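Local structure of putative endoribonuclease (Klebsiella pneumoniae, 3LYB) at residues B[89-92]-B[93-96]; B[99-102]-B[103-106]; B[105-108]-B[109-112]; B[111-114]-B[115-119]. The protein is a putative endoribonuclease of the L-PSP (YjgF-like) family that possibly cleaves RNA, a role inferred rather than demonstrated. One frame throughout, in Å; residues are numbered along the deposited sequence.

Interaction 1: B[89-92]-B[93-96]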
loop_
_atom_site.group_PDB
_atom_site.type_symbol
_atom_site.label_atom_id
_atom_site.label_comp_id
_atom_site.label_asym_id
_atom_site.label_seq_id
_atom_site.Cartn_x
_atom_site.Cartn_y
_atom_site.Cartn_z
ATOM N N GLY B 89 -32.487 35.168 -5.215
ATOM C CA GLY B 89 -32.270 34.500 -6.508
ATOM C C GLY B 89 -32.829 33.095 -6.589
ATOM O O GLY B 89 -33.251 32.542 -5.572
ATOM N N GLN B 90 -32.816 32.525 -7.796
ATOM C CA GLN B 90 -33.310 31.169 -8.061
ATOM C C GLN B 90 -32.179 30.262 -8.558
ATOM O O GLN B 90 -31.083 30.743 -8.879
ATOM C CB GLN B 90 -34.413 31.227 -9.113
ATOM C CG GLN B 90 -34.109 32.241 -10.219
ATOM C CD GLN B 90 -35.153 32.300 -11.330
ATOM O OE1 GLN B 90 -35.254 33.312 -12.036
ATOM N NE2 GLN B 90 -35.916 31.215 -11.507
HETATM N N MSE B 91 -32.443 28.959 -8.651
HETATM C CA MSE B 91 -31.418 28.016 -9.102
HETATM C C MSE B 91 -30.765 28.424 -10.416
HETATM O O MSE B 91 -29.586 28.150 -10.631
HETATM C CB MSE B 91 -31.953 26.583 -9.190
HETATM C CG MSE B 91 -30.865 25.494 -9.091
HETATM SE SE MSE B 91 -29.857 25.471 -7.374
HETATM C CE MSE B 91 -28.428 24.213 -7.805
ATOM N N SER B 92 -31.500 29.099 -11.288
ATOM C CA SER B 92 -30.956 29.453 -12.604
ATOM C C SER B 92 -30.020 30.673 -12.624
ATOM O O SER B 92 -29.491 31.008 -13.672
ATOM C CB SER B 92 -32.088 29.612 -13.614
ATOM O OG SER B 92 -33.263 30.081 -12.965
ATOM N N ASP B 93 -29.821 31.325 -11.477
ATOM C CA ASP B 93 -28.842 32.420 -11.340
ATOM C C ASP B 93 -27.505 31.907 -10.806
ATOM O O ASP B 93 -26.516 32.643 -10.757
ATOM C CB ASP B 93 -29.346 33.538 -10.404
ATOM C CG ASP B 93 -30.770 34.021 -10.735
ATOM O OD1 ASP B 93 -31.044 34.366 -11.906
ATOM O OD2 ASP B 93 -31.617 34.057 -9.807
ATOM N N VAL B 94 -27.480 30.651 -10.373
ATOM C CA VAL B 94 -26.232 29.993 -10.021
ATOM C C VAL B 94 -25.535 29.580 -11.300
ATOM O O VAL B 94 -25.857 28.528 -11.845
ATOM C CB VAL B 94 -26.484 28.717 -9.219
ATOM C CG1 VAL B 94 -25.170 28.135 -8.745
ATOM C CG2 VAL B 94 -27.422 28.990 -8.030
ATOM N N ILE B 95 -24.597 30.394 -11.780
ATOM C CA ILE B 95 -23.950 30.139 -13.074
ATOM C C ILE B 95 -22.680 29.258 -13.048
ATOM O O ILE B 95 -22.295 28.679 -14.075
ATOM C CB ILE B 95 -23.585 31.451 -13.817
ATOM C CG1 ILE B 95 -22.734 32.336 -12.914
ATOM C CG2 ILE B 95 -24.850 32.176 -14.297
ATOM C CD1 ILE B 95 -21.500 32.825 -13.565
ATOM N N LYS B 96 -22.019 29.177 -11.898
ATOM C CA LYS B 96 -20.777 28.420 -11.787
ATOM C C LYS B 96 -20.896 27.446 -10.634
ATOM O O LYS B 96 -21.346 27.802 -9.541
ATOM C CB LYS B 96 -19.602 29.380 -11.562
ATOM C CG LYS B 96 -18.198 28.800 -11.697
ATOM C CD LYS B 96 -17.237 29.625 -10.834
ATOM C CE LYS B 96 -15.842 29.751 -11.419
ATOM N NZ LYS B 96 -15.197 28.433 -11.527
#

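Interaction 2: B[99-102]-B[103-106]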
loop_
_atom_site.group_PDB
_atom_site.type_symbol
_atom_site.label_atom_id
_atom_site.label_comp_id
_atom_site.label_asym_id
_atom_site.label_seq_id
_atom_site.Cartn_x
_atom_site.Cartn_y
_atom_site.Cartn_z
ATOM N N GLN B 99 -17.336 21.352 -8.199
ATOM C CA GLN B 99 -17.740 20.124 -7.527
ATOM C C GLN B 99 -16.573 19.188 -7.217
ATOM O O GLN B 99 -15.849 18.763 -8.109
ATOM C CB GLN B 99 -18.779 19.404 -8.373
ATOM C CG GLN B 99 -20.081 20.204 -8.546
ATOM C CD GLN B 99 -20.527 20.250 -9.986
ATOM O OE1 GLN B 99 -21.698 20.089 -10.272
ATOM N NE2 GLN B 99 -19.592 20.484 -10.906
ATOM N N TYR B 100 -16.434 18.853 -5.938
ATOM C CA TYR B 100 -15.331 18.073 -5.407
ATOM C C TYR B 100 -15.800 16.700 -4.947
ATOM O O TYR B 100 -16.690 16.592 -4.114
ATOM C CB TYR B 100 -14.758 18.814 -4.208
ATOM C CG TYR B 100 -14.184 20.188 -4.502
ATOM C CD1 TYR B 100 -12.928 20.319 -5.085
ATOM C CD2 TYR B 100 -14.887 21.351 -4.170
ATOM C CE1 TYR B 100 -12.382 21.554 -5.349
ATOM C CE2 TYR B 100 -14.348 22.616 -4.424
ATOM C CZ TYR B 100 -13.079 22.704 -5.006
ATOM O OH TYR B 100 -12.500 23.930 -5.277
ATOM N N PHE B 101 -15.183 15.652 -5.478
ATOM C CA PHE B 101 -15.542 14.282 -5.127
ATOM C C PHE B 101 -14.403 13.549 -4.473
ATOM O O PHE B 101 -13.239 13.756 -4.824
ATOM C CB PHE B 101 -15.855 13.471 -6.381
ATOM C CG PHE B 101 -17.092 13.884 -7.100
ATOM C CD1 PHE B 101 -17.121 15.055 -7.856
ATOM C CD2 PHE B 101 -18.231 13.071 -7.060
ATOM C CE1 PHE B 101 -18.276 15.414 -8.555
ATOM C CE2 PHE B 101 -19.391 13.428 -7.759
ATOM C CZ PHE B 101 -19.409 14.609 -8.510
ATOM N N ARG B 102 -14.744 12.645 -3.569
ATOM C CA ARG B 102 -13.804 11.636 -3.107
ATOM C C ARG B 102 -13.611 10.541 -4.145
ATOM O O ARG B 102 -12.602 9.857 -4.141
ATOM C CB ARG B 102 -14.291 11.015 -1.790
ATOM C CG ARG B 102 -13.961 11.904 -0.611
ATOM C CD ARG B 102 -13.895 11.194 0.692
ATOM N NE ARG B 102 -12.669 10.442 0.824
ATOM C CZ ARG B 102 -12.594 9.177 1.231
ATOM N NH1 ARG B 102 -13.686 8.508 1.584
ATOM N NH2 ARG B 102 -11.404 8.590 1.322
ATOM N N ASN B 103 -14.589 10.364 -5.023
ATOM C CA ASN B 103 -14.581 9.255 -5.976
ATOM C C ASN B 103 -15.413 9.556 -7.218
ATOM O O ASN B 103 -16.645 9.499 -7.169
ATOM C CB ASN B 103 -15.131 7.997 -5.308
ATOM C CG ASN B 103 -14.922 6.765 -6.142
ATOM O OD1 ASN B 103 -14.935 6.798 -7.377
ATOM N ND2 ASN B 103 -14.709 5.665 -5.474
ATOM N N LEU B 104 -14.750 9.843 -8.332
ATOM C CA LEU B 104 -15.489 10.191 -9.545
ATOM C C LEU B 104 -16.379 9.062 -10.109
ATOM O O LEU B 104 -17.195 9.305 -11.011
ATOM C CB LEU B 104 -14.574 10.773 -10.632
ATOM C CG LEU B 104 -14.068 12.192 -10.354
ATOM C CD1 LEU B 104 -13.113 12.675 -11.437
ATOM C CD2 LEU B 104 -15.205 13.192 -10.191
ATOM N N ASP B 105 -16.245 7.848 -9.581
ATOM C CA ASP B 105 -17.137 6.797 -10.001
ATOM C C ASP B 105 -18.559 7.135 -9.556
ATOM O O ASP B 105 -19.522 6.582 -10.077
ATOM C CB ASP B 105 -16.671 5.440 -9.505
ATOM C CG ASP B 105 -15.397 4.947 -10.238
ATOM O OD1 ASP B 105 -15.026 5.490 -11.312
ATOM O OD2 ASP B 105 -14.759 3.996 -9.740
ATOM N N HIS B 106 -18.664 8.079 -8.627
ATOM C CA HIS B 106 -19.912 8.594 -8.098
ATOM C C HIS B 106 -20.556 9.652 -9.018
ATOM O O HIS B 106 -21.671 10.114 -8.771
ATOM C CB HIS B 106 -19.638 9.261 -6.747
ATOM C CG HIS B 106 -19.454 8.309 -5.606
ATOM N ND1 HIS B 106 -18.675 8.612 -4.510
ATOM C CD2 HIS B 106 -19.959 7.075 -5.374
ATOM C CE1 HIS B 106 -18.706 7.608 -3.651
ATOM N NE2 HIS B 106 -19.479 6.665 -4.151
#

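Interaction 3: B[105-108]-B[109-112]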
loop_
_atom_site.group_PDB
_atom_site.type_symbol
_atom_site.label_atom_id
_atom_site.label_comp_id
_atom_site.label_asym_id
_atom_site.label_seq_id
_atom_site.Cartn_x
_atom_site.Cartn_y
_atom_site.Cartn_z
ATOM N N ASP B 105 -16.245 7.848 -9.581
ATOM C CA ASP B 105 -17.137 6.797 -10.001
ATOM C C ASP B 105 -18.559 7.135 -9.556
ATOM O O ASP B 105 -19.522 6.582 -10.077
ATOM C CB ASP B 105 -16.671 5.440 -9.505
ATOM C CG ASP B 105 -15.397 4.947 -10.238
ATOM O OD1 ASP B 105 -15.026 5.490 -11.312
ATOM O OD2 ASP B 105 -14.759 3.996 -9.740
ATOM N N HIS B 106 -18.664 8.079 -8.627
ATOM C CA HIS B 106 -19.912 8.594 -8.098
ATOM C C HIS B 106 -20.556 9.652 -9.018
ATOM O O HIS B 106 -21.671 10.114 -8.771
ATOM C CB HIS B 106 -19.638 9.261 -6.747
ATOM C CG HIS B 106 -19.454 8.309 -5.606
ATOM N ND1 HIS B 106 -18.675 8.612 -4.510
ATOM C CD2 HIS B 106 -19.959 7.075 -5.374
ATOM C CE1 HIS B 106 -18.706 7.608 -3.651
ATOM N NE2 HIS B 106 -19.479 6.665 -4.151
ATOM N N PHE B 107 -19.844 10.052 -10.064
ATOM C CA PHE B 107 -20.324 11.114 -10.924
ATOM C C PHE B 107 -21.704 10.921 -11.567
ATOM O O PHE B 107 -22.530 11.833 -11.520
ATOM C CB PHE B 107 -19.320 11.484 -12.012
ATOM C CG PHE B 107 -19.756 12.654 -12.786
ATOM C CD1 PHE B 107 -19.701 13.912 -12.219
ATOM C CD2 PHE B 107 -20.327 12.492 -14.038
ATOM C CE1 PHE B 107 -20.166 15.023 -12.921
ATOM C CE2 PHE B 107 -20.811 13.597 -14.740
ATOM C CZ PHE B 107 -20.722 14.868 -14.177
ATOM N N PRO B 108 -21.949 9.752 -12.192
ATOM C CA PRO B 108 -23.281 9.464 -12.729
ATOM C C PRO B 108 -24.416 9.686 -11.724
ATOM O O PRO B 108 -25.490 10.132 -12.110
ATOM C CB PRO B 108 -23.187 7.980 -13.089
ATOM C CG PRO B 108 -21.737 7.789 -13.442
ATOM C CD PRO B 108 -20.982 8.685 -12.524
ATOM N N TYR B 109 -24.191 9.375 -10.457
ATOM C CA TYR B 109 -25.208 9.610 -9.432
ATOM C C TYR B 109 -25.433 11.097 -9.220
ATOM O O TYR B 109 -26.575 11.566 -9.177
ATOM C CB TYR B 109 -24.815 8.979 -8.099
ATOM C CG TYR B 109 -24.761 7.490 -8.129
ATOM C CD1 TYR B 109 -23.538 6.822 -8.172
ATOM C CD2 TYR B 109 -25.920 6.740 -8.120
ATOM C CE1 TYR B 109 -23.474 5.430 -8.187
ATOM C CE2 TYR B 109 -25.870 5.347 -8.138
ATOM C CZ TYR B 109 -24.645 4.699 -8.168
ATOM O OH TYR B 109 -24.603 3.331 -8.180
ATOM N N TYR B 110 -24.349 11.835 -9.072
ATOM C CA TYR B 110 -24.454 13.257 -8.850
ATOM C C TYR B 110 -25.147 13.966 -10.042
ATOM O O TYR B 110 -26.021 14.824 -9.868
ATOM C CB TYR B 110 -23.052 13.840 -8.613
ATOM C CG TYR B 110 -23.072 15.328 -8.585
ATOM C CD1 TYR B 110 -23.450 16.012 -7.423
ATOM C CD2 TYR B 110 -22.764 16.061 -9.733
ATOM C CE1 TYR B 110 -23.506 17.398 -7.392
ATOM C CE2 TYR B 110 -22.804 17.446 -9.717
ATOM C CZ TYR B 110 -23.184 18.099 -8.551
ATOM O OH TYR B 110 -23.212 19.451 -8.541
ATOM N N SER B 111 -24.719 13.590 -11.244
ATOM C CA SER B 111 -25.260 14.092 -12.492
ATOM C C SER B 111 -26.772 13.852 -12.608
ATOM O O SER B 111 -27.481 14.716 -13.072
ATOM C CB SER B 111 -24.515 13.451 -13.667
ATOM O OG SER B 111 -25.090 13.839 -14.897
ATOM N N ARG B 112 -27.255 12.684 -12.187
ATOM C CA ARG B 112 -28.695 12.432 -12.159
ATOM C C ARG B 112 -29.345 13.544 -11.330
ATOM O O ARG B 112 -30.235 14.252 -11.812
ATOM C CB ARG B 112 -29.011 11.032 -11.590
ATOM C CG ARG B 112 -30.470 10.822 -11.123
ATOM C CD ARG B 112 -30.697 9.455 -10.423
ATOM N NE ARG B 112 -30.342 8.315 -11.277
ATOM C CZ ARG B 112 -30.105 7.068 -10.859
ATOM N NH1 ARG B 112 -30.190 6.734 -9.583
ATOM N NH2 ARG B 112 -29.790 6.140 -11.740
#

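Interaction 4: B[111-114]-B[115-119]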
loop_
_atom_site.group_PDB
_atom_site.type_symbol
_atom_site.label_atom_id
_atom_site.label_comp_id
_atom_site.label_asym_id
_atom_site.label_seq_id
_atom_site.Cartn_x
_atom_site.Cartn_y
_atom_site.Cartn_z
ATOM N N SER B 111 -24.719 13.590 -11.244
ATOM C CA SER B 111 -25.260 14.092 -12.492
ATOM C C SER B 111 -26.772 13.852 -12.608
ATOM O O SER B 111 -27.481 14.716 -13.072
ATOM C CB SER B 111 -24.515 13.451 -13.667
ATOM O OG SER B 111 -25.090 13.839 -14.897
ATOM N N ARG B 112 -27.255 12.684 -12.187
ATOM C CA ARG B 112 -28.695 12.432 -12.159
ATOM C C ARG B 112 -29.345 13.544 -11.330
ATOM O O ARG B 112 -30.235 14.252 -11.812
ATOM C CB ARG B 112 -29.011 11.032 -11.590
ATOM C CG ARG B 112 -30.470 10.822 -11.123
ATOM C CD ARG B 112 -30.697 9.455 -10.423
ATOM N NE ARG B 112 -30.342 8.315 -11.277
ATOM C CZ ARG B 112 -30.105 7.068 -10.859
ATOM N NH1 ARG B 112 -30.190 6.734 -9.583
ATOM N NH2 ARG B 112 -29.790 6.140 -11.740
ATOM N N VAL B 113 -28.852 13.719 -10.107
ATOM C CA VAL B 113 -29.400 14.701 -9.182
ATOM C C VAL B 113 -29.315 16.135 -9.706
ATOM O O VAL B 113 -30.264 16.915 -9.554
ATOM C CB VAL B 113 -28.726 14.590 -7.806
ATOM C CG1 VAL B 113 -29.360 15.532 -6.802
ATOM C CG2 VAL B 113 -28.831 13.166 -7.308
ATOM N N ARG B 114 -28.194 16.482 -10.328
ATOM C CA ARG B 114 -28.010 17.855 -10.775
ATOM C C ARG B 114 -29.034 18.225 -11.837
ATOM O O ARG B 114 -29.543 19.336 -11.832
ATOM C CB ARG B 114 -26.598 18.129 -11.275
ATOM C CG ARG B 114 -26.324 19.607 -11.371
ATOM C CD ARG B 114 -24.984 19.952 -11.925
ATOM N NE ARG B 114 -24.663 19.217 -13.141
ATOM C CZ ARG B 114 -23.499 19.307 -13.781
ATOM N NH1 ARG B 114 -22.541 20.120 -13.326
ATOM N NH2 ARG B 114 -23.286 18.583 -14.875
ATOM N N LYS B 115 -29.343 17.293 -12.726
ATOM C CA LYS B 115 -30.418 17.477 -13.699
ATOM C C LYS B 115 -31.753 17.936 -13.063
ATOM O O LYS B 115 -32.445 18.805 -13.613
ATOM C CB LYS B 115 -30.649 16.194 -14.482
ATOM C CG LYS B 115 -29.697 15.986 -15.615
ATOM C CD LYS B 115 -29.987 14.624 -16.275
ATOM C CE LYS B 115 -28.890 14.218 -17.258
ATOM N NZ LYS B 115 -28.829 12.742 -17.449
ATOM N N LEU B 116 -32.101 17.359 -11.913
ATOM C CA LEU B 116 -33.311 17.758 -11.196
ATOM C C LEU B 116 -33.341 19.229 -10.770
ATOM O O LEU B 116 -34.393 19.729 -10.412
ATOM C CB LEU B 116 -33.551 16.877 -9.954
ATOM C CG LEU B 116 -33.451 15.346 -10.021
ATOM C CD1 LEU B 116 -33.605 14.744 -8.629
ATOM C CD2 LEU B 116 -34.429 14.710 -10.999
ATOM N N PHE B 117 -32.201 19.908 -10.785
ATOM C CA PHE B 117 -32.140 21.293 -10.314
ATOM C C PHE B 117 -31.916 22.260 -11.462
ATOM O O PHE B 117 -32.165 23.462 -11.329
ATOM C CB PHE B 117 -31.011 21.484 -9.297
ATOM C CG PHE B 117 -31.294 20.893 -7.965
ATOM C CD1 PHE B 117 -31.145 19.532 -7.749
ATOM C CD2 PHE B 117 -31.702 21.701 -6.918
ATOM C CE1 PHE B 117 -31.423 18.986 -6.514
ATOM C CE2 PHE B 117 -31.972 21.178 -5.680
ATOM C CZ PHE B 117 -31.827 19.817 -5.466
ATOM N N TYR B 118 -31.401 21.731 -12.564
ATOM C CA TYR B 118 -31.203 22.476 -13.779
ATOM C C TYR B 118 -31.847 21.667 -14.893
ATOM O O TYR B 118 -31.136 20.977 -15.660
ATOM C CB TYR B 118 -29.721 22.639 -14.064
ATOM C CG TYR B 118 -28.983 23.461 -13.050
ATOM C CD1 TYR B 118 -29.012 24.857 -13.103
ATOM C CD2 TYR B 118 -28.243 22.850 -12.044
ATOM C CE1 TYR B 118 -28.329 25.620 -12.184
ATOM C CE2 TYR B 118 -27.556 23.609 -11.109
ATOM C CZ TYR B 118 -27.602 24.991 -11.188
ATOM O OH TYR B 118 -26.922 25.746 -10.270
ATOM N N PRO B 119 -33.197 21.725 -14.977
ATOM C CA PRO B 119 -33.898 20.969 -16.013
ATOM C C PRO B 119 -33.670 21.655 -17.360
ATOM O O PRO B 119 -33.418 20.974 -18.374
ATOM C CB PRO B 119 -35.360 21.042 -15.576
ATOM C CG PRO B 119 -35.476 22.347 -14.792
ATOM C CD PRO B 119 -34.089 22.668 -14.262
#

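Interaction 1: B[89-92]-B[93-96]
Asp93 turns its carboxylate back onto Gln90 because CG lies beside the backbone N and anti to the carbonyl carbon (chi1 -50°), while Gln90 tucks its own CG between backbone N and carbonyl carbon (chi1 39°), next to that carboxylate. Gln90 leads into, and Asp93 ends, a short 3-10 turn (residues 91-93) that closes the loop after helix 60-85 and feeds strand 94-101, within the mixed sheet of this YjgF-like fold. Asp93 closes the turn twice. Its OD2 accepts the Gln90 N-H at 2.8 Å, an almost straight bond (173°) that meets OD2 on its anti side, tilted out of the carboxylate plane. In the other direction, the backbone N of Asp93 donates to Gln90 O at 2.9 Å, from above the carbonyl plane. Gln90 is thus held at both its N-H and its C=O by one residue, which fixes the peptides of the turn relative to each other. The rest of the Gln90 chain is extended, and its amide plane is turned steeply against the carboxylate.

One residue on, Val94 N donates to Met91 O at 3.3 Å, a more bent bond. Met91, built as selenomethionine, is buried against Leu77 and Ile80 of helix 60-85, and Val94 packs on Val84 of the same helix and Ala145 of strand 141-148. The strand then makes a classic beta bulge, with Ile95 and Lys96 both facing Thr146. Between the two buried side chains of the turn, the selenium SE of Met91 approaches CG2 of Val94 at 4.3 Å.

Interaction 2: B[99-102]-B[103-106]
Phe101 meets Leu104 and His106 chiefly through its ring: the chain turns sharply between 99-102 and 103-106 without any hydrogen bond joining the two halves, and an aromatic side chain fills the inside of the bend. The Phe101 side chain starts out toward 103-106, and a chi1 of -68° sets CG beside the backbone N, placing the ring against Leu104. Leu104 reaches it with CD2, 3.5 Å from CD1 of Phe101, the two side chains crossing at about a right angle. His106 supplies its CB instead, which lies at the ring edge near the plane, 4.1 Å from Phe101 CD2; its imidazole lies farther from the phenyl ring.

The polar work is done inside 103-106. Asn103 sets its CG anti to the backbone N (chi1 -170°), and OD1 accepts the N-H of Asp105 at 2.8 Å, an Asx turn that starts the 3-10 segment 104-106. A bound calcium ion is about 5 Å from the Asn103 side chain, too far for direct coordination. Arg102 points its guanidinium elsewhere, with NE hydrogen-bonded to Ser131 O, and Leu104 N is taken by Gln129 OE1.

Strand 94-101 therefore passes into the crossover connection by a division of labour: Phe101, Leu104 and His106 CB supply the apolar side of the bend, while the Asn103 amide carbonyl grips the Asp105 N-H and so fixes the start of the 3-10 segment.

Interaction 3: B[105-108]-B[109-112]
Over one face of the Phe107 ring sits Ser111 CB, 4.3 Å from the ring centroid and 27° off the normal, a CH-pi contact one helical turn along. Tyr110 approaches the same ring obliquely, its CD2 lying 4.2 Å from CE1 of Phe107. The ring of Tyr109 is met differently: His106 O lies at its edge, in the ring plane, 3.8 Å from CD1 of Tyr109. Phe107 and Tyr110 both carry CG anti to the backbone N, beside the carbonyl carbon, whereas Tyr109 has it beside the backbone N (chi1 -66°), which lays its ring back along the preceding turn.

The backbone bonds follow the alpha-helical pattern. His106 O receives Tyr110 N at 3.2 Å, with a weak second bond from Tyr109 N. Phe107 O takes Ser111 N at 2.8 Å, nearly along the C=O axis and almost straight at 173°. Pro108 O accepts Arg112 N at 3.1 Å from above the carbonyl plane.

The side chains around the helix face different neighbours. Tyr110 turns inward, its hydroxyl probably hydrogen-bonded to Gln99 OE1 and its ring edge-to-face with Phe101, while Ser111 OG bonds to Glu59 of the fourth subunit. Pro108 and Tyr109 pack on Tyr109 and Pro108 of that subunit, a reciprocal exchange across the interface. A 3-10 turn leads here into helix 107-115, the crossover helix of the beta-alpha-beta unit made with strands 94-101 and 124-129.

Interaction 4: B[111-114]-B[115-119]
Val113 and Phe117 run alongside one another in the same direction, with CG1 of Val113 4.0 Å from CE1 of Phe117. The next pair along the chain crosses obliquely: Arg114 lays its CG against Tyr118 CD2 at 3.8 Å, so it is the aliphatic part of the arginine that touches the tyrosine. Its guanidinium, carried onward by a bend at chi3 (48°), stands almost perpendicular to that ring. At the edge of the Phe117 ring, in its plane, Val113 O comes within 3.3 Å of CD1.

Backbone bonds set these positions. Lys115 N donates to Ser111 O at 3.2 Å in the regular helical pattern. Arg114 O then accepts two N-H groups, Phe117 N at 2.9 Å from above the carbonyl plane and Tyr118 N at 3.1 Å close to the direction of the C=O bond. One carbonyl thus gathers in both aromatic residues as helix 107-115 gives way to the loop leading to strand 124-129, the return half of the beta-alpha-beta crossover. A weak bond from Leu116 N to Val113 O accompanies this change of path.

Farther out, Val113 and Phe117 both lean on Leu77 of helix 60-85, and Leu116 touches Leu53 and Leu54 of helix 48-54. Arg114 NH1 is hydrogen-bonded to Ser125 OG and more weakly to Gln99 OE1, tying the arginine to the two parallel strands of the crossover. Lys115, its chain extended beyond CG, reaches Glu59 of the fourth subunit and forms a salt bridge through NZ.

Overall arrangement
The four contacts follow one another along a single strand-turn-helix path. Interaction 1 opens strand 94-101 and interaction 2 closes it, their centres about 22 Å apart. Interaction 3 overlaps interaction 2, with centres about 8 Å apart and Asp105 and His106 in common, and interaction 4 shares Ser111 and Arg112 with interaction 3, the centres of these two being about 10 Å apart. The path then comes back: Phe117 and Tyr118 of interaction 4 pack on Met91 and Val94 of interaction 1, whose centre is about 13 Å away. Helix 107-115 thus runs back over its sheet, and interactions 2, 3 and 4 all touch the fourth subunit, linking the crossover to the oligomer.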